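Local coordinates for protein aclacinomycin-N/aclacinomycin-A oxidase (Streptomyces galilaeus, PDB 2IPI) that oxidises the terminal sugar of aclacinomycins in two successive steps, using a bicovalently bound FAD and molecular oxygen, to complete biosynthesis of these polyketide antibiotics, at residues A[257-270]-A[372-385]. Numbering follows the deposited sequence.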
# COMPACT_ATOMS: atom_id res chain seq x y z
N TRP A 257 28.01 -5.49 -5.26
CA TRP A 257 28.46 -4.32 -4.52
C TRP A 257 29.96 -4.10 -4.69
O TRP A 257 30.44 -2.97 -4.65
CB TRP A 257 28.10 -4.41 -3.02
CG TRP A 257 26.86 -3.61 -2.73
CD1 TRP A 257 25.59 -4.08 -2.58
CD2 TRP A 257 26.78 -2.19 -2.55
NE1 TRP A 257 24.72 -3.05 -2.33
CE2 TRP A 257 25.42 -1.87 -2.31
CE3 TRP A 257 27.71 -1.14 -2.58
CZ2 TRP A 257 24.98 -0.57 -2.10
CZ3 TRP A 257 27.26 0.14 -2.37
CH2 TRP A 257 25.91 0.43 -2.12
N SER A 258 30.71 -5.18 -4.85
CA SER A 258 32.16 -5.02 -4.88
C SER A 258 32.59 -4.28 -6.13
O SER A 258 33.61 -3.58 -6.15
CB SER A 258 32.85 -6.38 -4.78
OG SER A 258 32.58 -7.17 -5.93
N ALA A 259 31.82 -4.40 -7.22
CA ALA A 259 32.23 -3.73 -8.45
C ALA A 259 31.54 -2.38 -8.58
O ALA A 259 31.66 -1.65 -9.57
CB ALA A 259 31.94 -4.59 -9.66
N LEU A 260 30.77 -2.04 -7.55
CA LEU A 260 30.05 -0.78 -7.55
C LEU A 260 30.88 0.32 -6.91
O LEU A 260 31.47 0.13 -5.85
CB LEU A 260 28.70 -0.92 -6.84
CG LEU A 260 27.62 -1.56 -7.72
CD1 LEU A 260 26.36 -1.82 -6.91
CD2 LEU A 260 27.34 -0.68 -8.93
N THR A 261 30.90 1.45 -7.60
CA THR A 261 31.59 2.66 -7.17
C THR A 261 30.56 3.73 -6.86
O THR A 261 29.42 3.62 -7.35
CB THR A 261 32.58 3.19 -8.23
OG1 THR A 261 32.96 2.16 -9.14
CG2 THR A 261 33.85 3.67 -7.53
N GLU A 262 30.92 4.73 -6.07
CA GLU A 262 29.96 5.81 -5.82
C GLU A 262 29.54 6.41 -7.16
O GLU A 262 28.35 6.65 -7.41
CB GLU A 262 30.55 6.87 -4.89
CG GLU A 262 29.43 7.70 -4.26
CD GLU A 262 29.83 9.13 -3.98
OE1 GLU A 262 29.01 10.03 -4.28
OE2 GLU A 262 30.94 9.32 -3.46
N GLU A 263 30.54 6.63 -8.01
CA GLU A 263 30.24 7.18 -9.32
C GLU A 263 29.31 6.30 -10.15
O GLU A 263 28.36 6.82 -10.75
CB GLU A 263 31.51 7.45 -10.15
CG GLU A 263 32.83 7.04 -9.56
CD GLU A 263 33.94 8.05 -9.72
OE1 GLU A 263 34.26 8.39 -10.89
OE2 GLU A 263 34.49 8.53 -8.70
N ALA A 264 29.54 5.00 -10.27
CA ALA A 264 28.64 4.20 -11.10
C ALA A 264 27.25 4.10 -10.47
O ALA A 264 26.25 4.20 -11.20
CB ALA A 264 29.17 2.81 -11.37
N PHE A 265 27.13 3.92 -9.16
CA PHE A 265 25.83 3.87 -8.49
C PHE A 265 25.00 5.09 -8.86
O PHE A 265 23.82 4.99 -9.20
CB PHE A 265 26.02 3.80 -6.97
CG PHE A 265 24.79 3.78 -6.08
CD1 PHE A 265 24.24 2.57 -5.68
CD2 PHE A 265 24.21 4.95 -5.63
CE1 PHE A 265 23.13 2.53 -4.85
CE2 PHE A 265 23.09 4.92 -4.81
CZ PHE A 265 22.55 3.70 -4.43
N THR A 266 25.64 6.25 -8.81
CA THR A 266 24.99 7.52 -9.12
C THR A 266 24.58 7.62 -10.57
O THR A 266 23.52 8.13 -10.91
CB THR A 266 25.90 8.71 -8.76
OG1 THR A 266 25.95 8.87 -7.34
CG2 THR A 266 25.35 10.01 -9.32
N ARG A 267 25.41 7.13 -11.52
CA ARG A 267 24.92 7.13 -12.89
C ARG A 267 23.64 6.29 -13.02
O ARG A 267 22.74 6.68 -13.74
CB ARG A 267 25.96 6.58 -13.87
CG ARG A 267 27.28 7.32 -13.73
CD ARG A 267 27.49 8.23 -14.92
NE ARG A 267 27.04 9.59 -14.64
CZ ARG A 267 27.65 10.65 -15.15
NH1 ARG A 267 27.19 11.87 -14.86
NH2 ARG A 267 28.69 10.50 -15.96
N ILE A 268 23.62 5.17 -12.32
CA ILE A 268 22.51 4.24 -12.29
C ILE A 268 21.28 4.95 -11.72
O ILE A 268 20.20 4.95 -12.31
CB ILE A 268 22.85 2.98 -11.47
CG1 ILE A 268 23.59 1.92 -12.29
CG2 ILE A 268 21.63 2.35 -10.81
CD1 ILE A 268 24.10 0.76 -11.44
N ILE A 269 21.49 5.58 -10.56
CA ILE A 269 20.41 6.37 -9.97
C ILE A 269 19.94 7.44 -10.94
O ILE A 269 18.75 7.55 -11.25
CB ILE A 269 20.86 7.04 -8.65
CG1 ILE A 269 21.04 6.05 -7.50
CG2 ILE A 269 19.89 8.16 -8.28
CD1 ILE A 269 19.77 5.39 -7.01
N ASP A 270 20.88 8.25 -11.41
CA ASP A 270 20.49 9.38 -12.25
C ASP A 270 19.87 8.91 -13.56
O ASP A 270 18.90 9.52 -14.03
CB ASP A 270 21.71 10.28 -12.50
CG ASP A 270 22.17 10.95 -11.21
OD1 ASP A 270 21.40 10.96 -10.24
OD2 ASP A 270 23.32 11.46 -11.19
N TRP A 372 15.78 12.08 -7.77
CA TRP A 372 16.63 12.51 -6.66
C TRP A 372 17.63 13.57 -7.13
O TRP A 372 17.88 13.68 -8.34
CB TRP A 372 17.40 11.34 -6.10
CG TRP A 372 16.67 10.17 -5.54
CD1 TRP A 372 16.66 8.89 -6.03
CD2 TRP A 372 15.83 10.15 -4.38
NE1 TRP A 372 15.86 8.09 -5.24
CE2 TRP A 372 15.34 8.84 -4.22
CE3 TRP A 372 15.46 11.15 -3.48
CZ2 TRP A 372 14.49 8.48 -3.18
CZ3 TRP A 372 14.61 10.79 -2.45
CH2 TRP A 372 14.14 9.48 -2.30
N THR A 373 18.22 14.33 -6.21
CA THR A 373 19.27 15.27 -6.59
C THR A 373 20.63 14.58 -6.64
O THR A 373 20.73 13.43 -6.24
CB THR A 373 19.33 16.46 -5.61
OG1 THR A 373 20.47 17.26 -5.94
CG2 THR A 373 19.55 16.05 -4.17
N ALA A 374 21.65 15.31 -7.09
CA ALA A 374 23.03 14.84 -6.97
C ALA A 374 23.34 14.45 -5.53
O ALA A 374 23.92 13.40 -5.25
CB ALA A 374 24.03 15.91 -7.43
N ALA A 375 22.95 15.31 -4.60
CA ALA A 375 23.25 15.13 -3.18
C ALA A 375 22.47 13.98 -2.57
O ALA A 375 23.01 13.19 -1.80
CB ALA A 375 22.98 16.42 -2.43
N GLN A 376 21.18 13.87 -2.91
CA GLN A 376 20.37 12.79 -2.36
C GLN A 376 20.91 11.44 -2.83
O GLN A 376 21.05 10.50 -2.04
CB GLN A 376 18.90 12.97 -2.75
CG GLN A 376 18.18 14.05 -1.94
CD GLN A 376 16.87 14.49 -2.56
OE1 GLN A 376 15.86 14.58 -1.85
NE2 GLN A 376 16.86 14.77 -3.86
N ALA A 377 21.24 11.32 -4.10
CA ALA A 377 21.84 10.09 -4.62
C ALA A 377 23.06 9.69 -3.79
O ALA A 377 23.30 8.50 -3.57
CB ALA A 377 22.22 10.27 -6.08
N ALA A 378 23.79 10.72 -3.36
CA ALA A 378 25.04 10.51 -2.63
C ALA A 378 24.79 10.11 -1.18
O ALA A 378 25.58 9.34 -0.63
CB ALA A 378 25.89 11.77 -2.70
N THR A 379 23.73 10.63 -0.59
CA THR A 379 23.23 10.26 0.73
C THR A 379 22.90 8.77 0.73
O THR A 379 23.26 8.02 1.63
CB THR A 379 21.98 11.07 1.12
OG1 THR A 379 22.33 12.44 1.36
CG2 THR A 379 21.36 10.55 2.41
N LEU A 380 22.20 8.38 -0.33
CA LEU A 380 21.82 7.02 -0.62
C LEU A 380 23.04 6.11 -0.63
O LEU A 380 23.14 5.17 0.15
CB LEU A 380 21.09 6.94 -1.97
CG LEU A 380 19.64 6.46 -1.97
CD1 LEU A 380 19.04 6.46 -0.58
CD2 LEU A 380 18.80 7.30 -2.91
N TYR A 381 23.99 6.39 -1.52
CA TYR A 381 25.17 5.53 -1.61
C TYR A 381 25.89 5.41 -0.28
O TYR A 381 26.21 4.29 0.15
CB TYR A 381 26.13 6.02 -2.70
CG TYR A 381 27.32 5.10 -2.90
CD1 TYR A 381 27.20 4.03 -3.78
CD2 TYR A 381 28.52 5.27 -2.25
CE1 TYR A 381 28.26 3.16 -3.98
CE2 TYR A 381 29.59 4.41 -2.44
CZ TYR A 381 29.45 3.36 -3.32
OH TYR A 381 30.50 2.49 -3.54
N ARG A 382 26.21 6.51 0.40
CA ARG A 382 27.01 6.39 1.62
C ARG A 382 26.33 5.54 2.68
O ARG A 382 26.92 4.70 3.36
CB ARG A 382 27.32 7.77 2.21
CG ARG A 382 28.52 7.81 3.15
CD ARG A 382 28.57 9.20 3.79
NE ARG A 382 28.08 10.24 2.87
CZ ARG A 382 27.08 11.06 3.12
NH1 ARG A 382 26.43 10.98 4.27
NH2 ARG A 382 26.67 11.98 2.27
N HIS A 383 25.03 5.78 2.86
CA HIS A 383 24.32 5.01 3.89
C HIS A 383 24.09 3.58 3.46
O HIS A 383 23.96 2.66 4.28
CB HIS A 383 22.98 5.68 4.20
CG HIS A 383 23.07 6.57 5.41
ND1 HIS A 383 23.33 7.92 5.33
CD2 HIS A 383 22.93 6.28 6.72
CE1 HIS A 383 23.34 8.42 6.54
NE2 HIS A 383 23.11 7.46 7.41
N LEU A 384 24.05 3.35 2.14
CA LEU A 384 23.82 1.94 1.77
C LEU A 384 25.17 1.23 1.79
O LEU A 384 25.26 0.10 2.22
CB LEU A 384 23.08 1.84 0.45
CG LEU A 384 21.57 2.13 0.50
CD1 LEU A 384 20.98 2.36 -0.89
CD2 LEU A 384 20.83 1.01 1.21
N SER A 385 26.23 1.90 1.33
CA SER A 385 27.53 1.25 1.24
C SER A 385 28.14 0.91 2.59
O SER A 385 28.93 -0.05 2.70
CB SER A 385 28.50 2.14 0.45
OG SER A 385 29.62 1.35 0.07
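Tyr-381 reaches from helix 374-385 across the start of helix 262-270 and the turn before it, and meets Phe-265, Glu-262, Trp-257 and Leu-260 in turn from CB to OH. Its CB lies against the Phe-265 ring, 3.7 Å from CD2. With CG anti to the backbone N (chi1 -176°), the phenol extends across the first turn of the facing helix. One ring edge then meets Phe-265, CD1 coming to 3.3 Å from Phe-265 CG in an offset edge-to-face pair whose planes are inclined at 66°. Over one face sits the backbone of Glu-262, its CA 3.5 Å from the ring centroid and almost on the normal, a CH-pi contact; Glu-262 CB and CG continue along the CD2 and CE2 side. Ser-385 CB covers the opposite face, nearer the rim. Further out, CE1 approaches CZ3 of Trp-257 at 3.6 Å, the two rings meeting obliquely, and the hydroxyl finally gives a weak hydrogen bond to Leu-260 O.

The two helices pack against the same face of the seven-stranded antiparallel sheet in the substrate-binding part of this berberine-bridge-enzyme-like flavoprotein; the axes of the two segments approach to 9.8 Å, their N-to-C directions 127° apart. Phe-265 enters helix 374-385 as a knob among Ala-377, Leu-380, Tyr-381 and Leu-384, and Ile-269 and Leu-384 both also touch Leu-295 of strand 290-296 beneath. Trp-257, just after strand 248-256, closes one end: CZ2 of its six-membered ring comes to Leu-384 CB and CZ3 to Ser-385 OG, both obliquely; the Ser-385 hydroxyl is hydrogen-bonded to Arg-298. Toward the other end the small side chain of Ala-377 lets Ile-269 come close, CG2 lying 3.8 Å from Ala-377 CB; the same methyl also meets CD1 of Trp-372, whose indole continues to Leu-396 of strand 391-398 and Ile-448 of helix 434-448.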